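Local coordinates for protein bifunctional endomannanase/endoglucanase (Caldanaerobius polysaccharolyticus, PDB 3W0K) that probably hydrolyses internal bonds of mannans and glucans as a glycoside hydrolase family 5 enzyme with a beta/alpha-barrel fold, at residues I41-Y45 and R46-R50; S153-I156 and R157-A161. All coordinates share one frame; numbering follows the deposited sequence.

Following the chain from the N terminus of this eight-stranded beta/alpha barrel, contact 1 comes first, where strand 38-44, second in the barrel, runs out at its C-terminal end and the chain turns through a short 3-10 segment toward helix 62-74. Contact 2 opens about a hundred residues later, within helix 148-165, which links strand 130-133 to the neighbouring strand 170-174. Both are local, and they follow in series, neither nesting nor crossing. The centres of contacts 1 and 2 are about 20 Å apart. The nearest atoms of contacts 1 and 2 are about 12 Å apart. Contact 1 shapes a turn at a strand end; contact 2 belongs to the outer layer of helices packed round the strands.

Contact 1 (I41-Y45 and R46-R50); sequences IPVDY and RFWTR
Asp44 and Arg46 form a salt bridge at the end of strand 38-44 of the beta/alpha barrel, where the chain turns through a 3-10 segment. Arg46 meets the carboxylate side-on: NE points at the syn lone pair of Asp44 OD1, and NH2 at that of OD2, 2.9 Å away. The two planes are nearly coplanar, 19° apart. A bend at chi3 (-60°) swings the Arg46 guanidinium back to this acid, while its CG lies over the Tyr45 ring, 4.2 Å from the centroid. Asp44 OD1 also accepts Arg46 N at 3.0 Å, from above the carboxylate plane, and OD2 takes a further bond from Trp14 N. An alanine in place of Asp44 would probably leave the Arg46 guanidinium without its mate and free to swing, and Arg46 N without this acceptor.

The tight part lies round buried Trp48. Its six-membered ring covers Tyr45 CA, 3.7 Å from the centroid in a CH-pi contact, and the ring edge, at Trp48 CH2, lies 3.7 Å from Val43 CG2. Phe62 adds an edge-to-face ring. By contrast, Arg46 and Phe47 make up the more open side, both partly exposed, whereas Tyr45 and Thr49 are buried. The Tyr45 hydroxyl bonds to Glu97. Backbone N-H groups close the turn: Phe47 N reaches Asp44 O at 3.1 Å, and Trp48 N bonds to Tyr45 O. From the opposite face of that carbonyl's plane comes a side-chain hydroxyl, Thr49 OG1, 2.9 Å from Tyr45 O.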
# COMPACT_ATOMS: atom_id res chain seq x y z
N ILE A 41 -0.30 -3.93 -6.26
CA ILE A 41 0.98 -4.42 -6.75
C ILE A 41 2.06 -3.34 -6.67
O ILE A 41 2.20 -2.53 -7.59
CB ILE A 41 0.86 -4.92 -8.21
CG1 ILE A 41 -0.26 -5.95 -8.34
CG2 ILE A 41 2.18 -5.54 -8.67
CD1 ILE A 41 0.01 -7.26 -7.64
N PRO A 42 2.81 -3.28 -5.56
CA PRO A 42 3.88 -2.29 -5.39
C PRO A 42 5.11 -2.76 -6.16
O PRO A 42 5.63 -3.84 -5.88
CB PRO A 42 4.11 -2.29 -3.88
CG PRO A 42 3.81 -3.72 -3.50
CD PRO A 42 2.57 -4.02 -4.31
N VAL A 43 5.57 -1.97 -7.12
CA VAL A 43 6.72 -2.37 -7.94
C VAL A 43 7.96 -1.48 -7.86
O VAL A 43 7.89 -0.32 -7.46
CB VAL A 43 6.31 -2.55 -9.43
CG1 VAL A 43 5.10 -3.48 -9.54
CG2 VAL A 43 6.00 -1.20 -10.08
N ASP A 44 9.09 -2.07 -8.26
CA ASP A 44 10.40 -1.41 -8.27
C ASP A 44 10.70 -1.07 -9.74
O ASP A 44 10.84 -1.97 -10.57
CB ASP A 44 11.43 -2.41 -7.72
CG ASP A 44 12.82 -1.81 -7.53
OD1 ASP A 44 13.18 -0.84 -8.22
OD2 ASP A 44 13.56 -2.35 -6.69
N TYR A 45 10.82 0.22 -10.05
CA TYR A 45 11.09 0.65 -11.43
C TYR A 45 12.39 0.11 -12.02
O TYR A 45 12.56 0.12 -13.24
CB TYR A 45 11.04 2.18 -11.55
CG TYR A 45 12.31 2.90 -11.15
CD1 TYR A 45 13.24 3.29 -12.11
CD2 TYR A 45 12.58 3.19 -9.81
CE1 TYR A 45 14.41 3.95 -11.76
CE2 TYR A 45 13.76 3.86 -9.45
CZ TYR A 45 14.67 4.23 -10.43
OH TYR A 45 15.83 4.89 -10.08
N ARG A 46 13.30 -0.35 -11.16
CA ARG A 46 14.57 -0.89 -11.64
C ARG A 46 14.41 -2.20 -12.40
O ARG A 46 15.33 -2.64 -13.09
CB ARG A 46 15.56 -1.05 -10.48
CG ARG A 46 16.00 0.27 -9.88
CD ARG A 46 16.95 0.03 -8.72
NE ARG A 46 16.31 -0.76 -7.68
CZ ARG A 46 16.95 -1.32 -6.66
NH1 ARG A 46 18.26 -1.16 -6.53
NH2 ARG A 46 16.27 -2.02 -5.76
N PHE A 47 13.24 -2.83 -12.29
CA PHE A 47 12.98 -4.06 -13.03
C PHE A 47 12.98 -3.78 -14.53
O PHE A 47 13.23 -4.68 -15.33
CB PHE A 47 11.64 -4.68 -12.62
CG PHE A 47 11.74 -5.65 -11.48
CD1 PHE A 47 12.26 -6.93 -11.67
CD2 PHE A 47 11.29 -5.29 -10.21
CE1 PHE A 47 12.31 -7.84 -10.61
CE2 PHE A 47 11.34 -6.20 -9.15
CZ PHE A 47 11.85 -7.48 -9.35
N TRP A 48 12.71 -2.53 -14.92
CA TRP A 48 12.67 -2.16 -16.33
C TRP A 48 13.54 -0.95 -16.66
O TRP A 48 13.55 -0.48 -17.80
CB TRP A 48 11.22 -1.90 -16.78
CG TRP A 48 10.56 -0.70 -16.12
CD1 TRP A 48 10.72 0.61 -16.47
CD2 TRP A 48 9.62 -0.71 -15.04
NE1 TRP A 48 9.94 1.41 -15.69
CE2 TRP A 48 9.25 0.63 -14.80
CE3 TRP A 48 9.05 -1.72 -14.26
CZ2 TRP A 48 8.33 0.99 -13.81
CZ3 TRP A 48 8.14 -1.37 -13.27
CH2 TRP A 48 7.79 -0.02 -13.06
N THR A 49 14.28 -0.46 -15.66
CA THR A 49 15.13 0.71 -15.85
C THR A 49 16.55 0.43 -15.38
O THR A 49 16.77 0.08 -14.22
CB THR A 49 14.60 1.91 -15.05
OG1 THR A 49 13.20 2.07 -15.31
CG2 THR A 49 15.34 3.19 -15.44
N ARG A 50 17.51 0.61 -16.28
CA ARG A 50 18.90 0.38 -15.94
C ARG A 50 19.66 1.68 -15.69
O ARG A 50 19.53 2.64 -16.45
CB ARG A 50 19.60 -0.42 -17.05
CG ARG A 50 21.03 -0.83 -16.72
CD ARG A 50 21.46 -2.07 -17.49
NE ARG A 50 20.67 -3.25 -17.13
CZ ARG A 50 20.84 -3.96 -16.01
NH1 ARG A 50 21.77 -3.62 -15.13
NH2 ARG A 50 20.07 -5.01 -15.78

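Contact 2 (S153-I156 and R157-A161); sequences SLII and RTVEA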
# COMPACT_ATOMS: atom_id res chain seq x y z
N SER A 153 2.35 19.95 -5.85
CA SER A 153 2.66 20.36 -7.21
C SER A 153 3.04 19.17 -8.09
O SER A 153 2.58 19.07 -9.23
CB SER A 153 3.78 21.41 -7.23
OG SER A 153 3.32 22.64 -6.67
N LEU A 154 3.84 18.25 -7.55
CA LEU A 154 4.24 17.07 -8.30
C LEU A 154 3.06 16.14 -8.55
O LEU A 154 2.90 15.60 -9.64
CB LEU A 154 5.36 16.31 -7.58
CG LEU A 154 5.87 15.06 -8.31
CD1 LEU A 154 6.40 15.42 -9.70
CD2 LEU A 154 6.96 14.39 -7.48
N ILE A 155 2.23 15.94 -7.52
CA ILE A 155 1.06 15.09 -7.65
C ILE A 155 0.11 15.66 -8.71
O ILE A 155 -0.36 14.93 -9.58
CB ILE A 155 0.32 14.94 -6.30
CG1 ILE A 155 1.20 14.19 -5.30
CG2 ILE A 155 -1.02 14.22 -6.49
CD1 ILE A 155 1.55 12.76 -5.70
N ILE A 156 -0.12 16.97 -8.66
CA ILE A 156 -1.00 17.63 -9.63
C ILE A 156 -0.45 17.50 -11.05
O ILE A 156 -1.20 17.20 -11.98
CB ILE A 156 -1.22 19.11 -9.24
CG1 ILE A 156 -2.07 19.18 -7.96
CG2 ILE A 156 -1.92 19.86 -10.37
CD1 ILE A 156 -2.13 20.55 -7.33
N ARG A 157 0.86 17.66 -11.20
CA ARG A 157 1.49 17.54 -12.52
C ARG A 157 1.29 16.12 -13.06
O ARG A 157 0.94 15.93 -14.23
CB ARG A 157 2.99 17.85 -12.45
CG ARG A 157 3.67 17.67 -13.79
CD ARG A 157 5.19 17.76 -13.73
NE ARG A 157 5.75 17.41 -15.02
CZ ARG A 157 7.03 17.11 -15.25
NH1 ARG A 157 7.91 17.13 -14.25
NH2 ARG A 157 7.41 16.75 -16.46
N THR A 158 1.51 15.13 -12.21
CA THR A 158 1.39 13.72 -12.59
C THR A 158 -0.06 13.35 -12.93
O THR A 158 -0.31 12.68 -13.93
CB THR A 158 1.95 12.80 -11.49
OG1 THR A 158 3.28 13.22 -11.17
CG2 THR A 158 1.99 11.36 -11.97
N VAL A 159 -0.99 13.79 -12.09
CA VAL A 159 -2.41 13.52 -12.29
C VAL A 159 -2.90 14.12 -13.61
O VAL A 159 -3.62 13.47 -14.37
CB VAL A 159 -3.25 14.07 -11.11
CG1 VAL A 159 -4.73 14.11 -11.46
CG2 VAL A 159 -3.03 13.19 -9.88
N GLU A 160 -2.47 15.35 -13.89
CA GLU A 160 -2.85 16.01 -15.13
C GLU A 160 -2.26 15.31 -16.36
O GLU A 160 -2.92 15.19 -17.39
CB GLU A 160 -2.45 17.49 -15.10
CG GLU A 160 -3.30 18.33 -14.15
CD GLU A 160 -2.93 19.80 -14.13
OE1 GLU A 160 -1.91 20.18 -14.75
OE2 GLU A 160 -3.65 20.58 -13.48
N ALA A 161 -1.04 14.81 -16.22
CA ALA A 161 -0.38 14.11 -17.32
C ALA A 161 -1.10 12.80 -17.63
O ALA A 161 -1.30 12.45 -18.79
CB ALA A 161 1.08 13.84 -16.98
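Helix 148-165 is the crossover helix of the beta-alpha-beta unit that joins strands 130-133 and 170-174, and here one residue meets another a turn later. Leu154 O takes two bonds from Thr158, from N at 3.0 Å and from OG1 at 2.9 Å, which arrive from opposite faces of the carbonyl plane. With OG1 beside its own backbone N (chi1 -53°), the threonine hydroxyl is turned back along the helix to that oxygen. The hydroxyl of the buried Thr158 is thereby satisfied within the helix, while the side chain packs on Phe111 and Val112 of helix 105-121.

Ile155 and Val159 line the face turned to the barrel. Their CG2 methyls meet at 4.1 Å, and the two side chains rest on Ile173 and Ile171 of strand 170-174 and on Leu189. On a more open flank Ile156 and Glu160 run side by side, Ile156 CG2 lying 3.6 Å from Glu160 OE2. Arg157 extends fully to a salt bridge with Asp109, tying the helix to 105-121. Such an amphipathic helix, apolar toward the strands and charged on its outer flank, is typical of the helical layer of a TIM barrel.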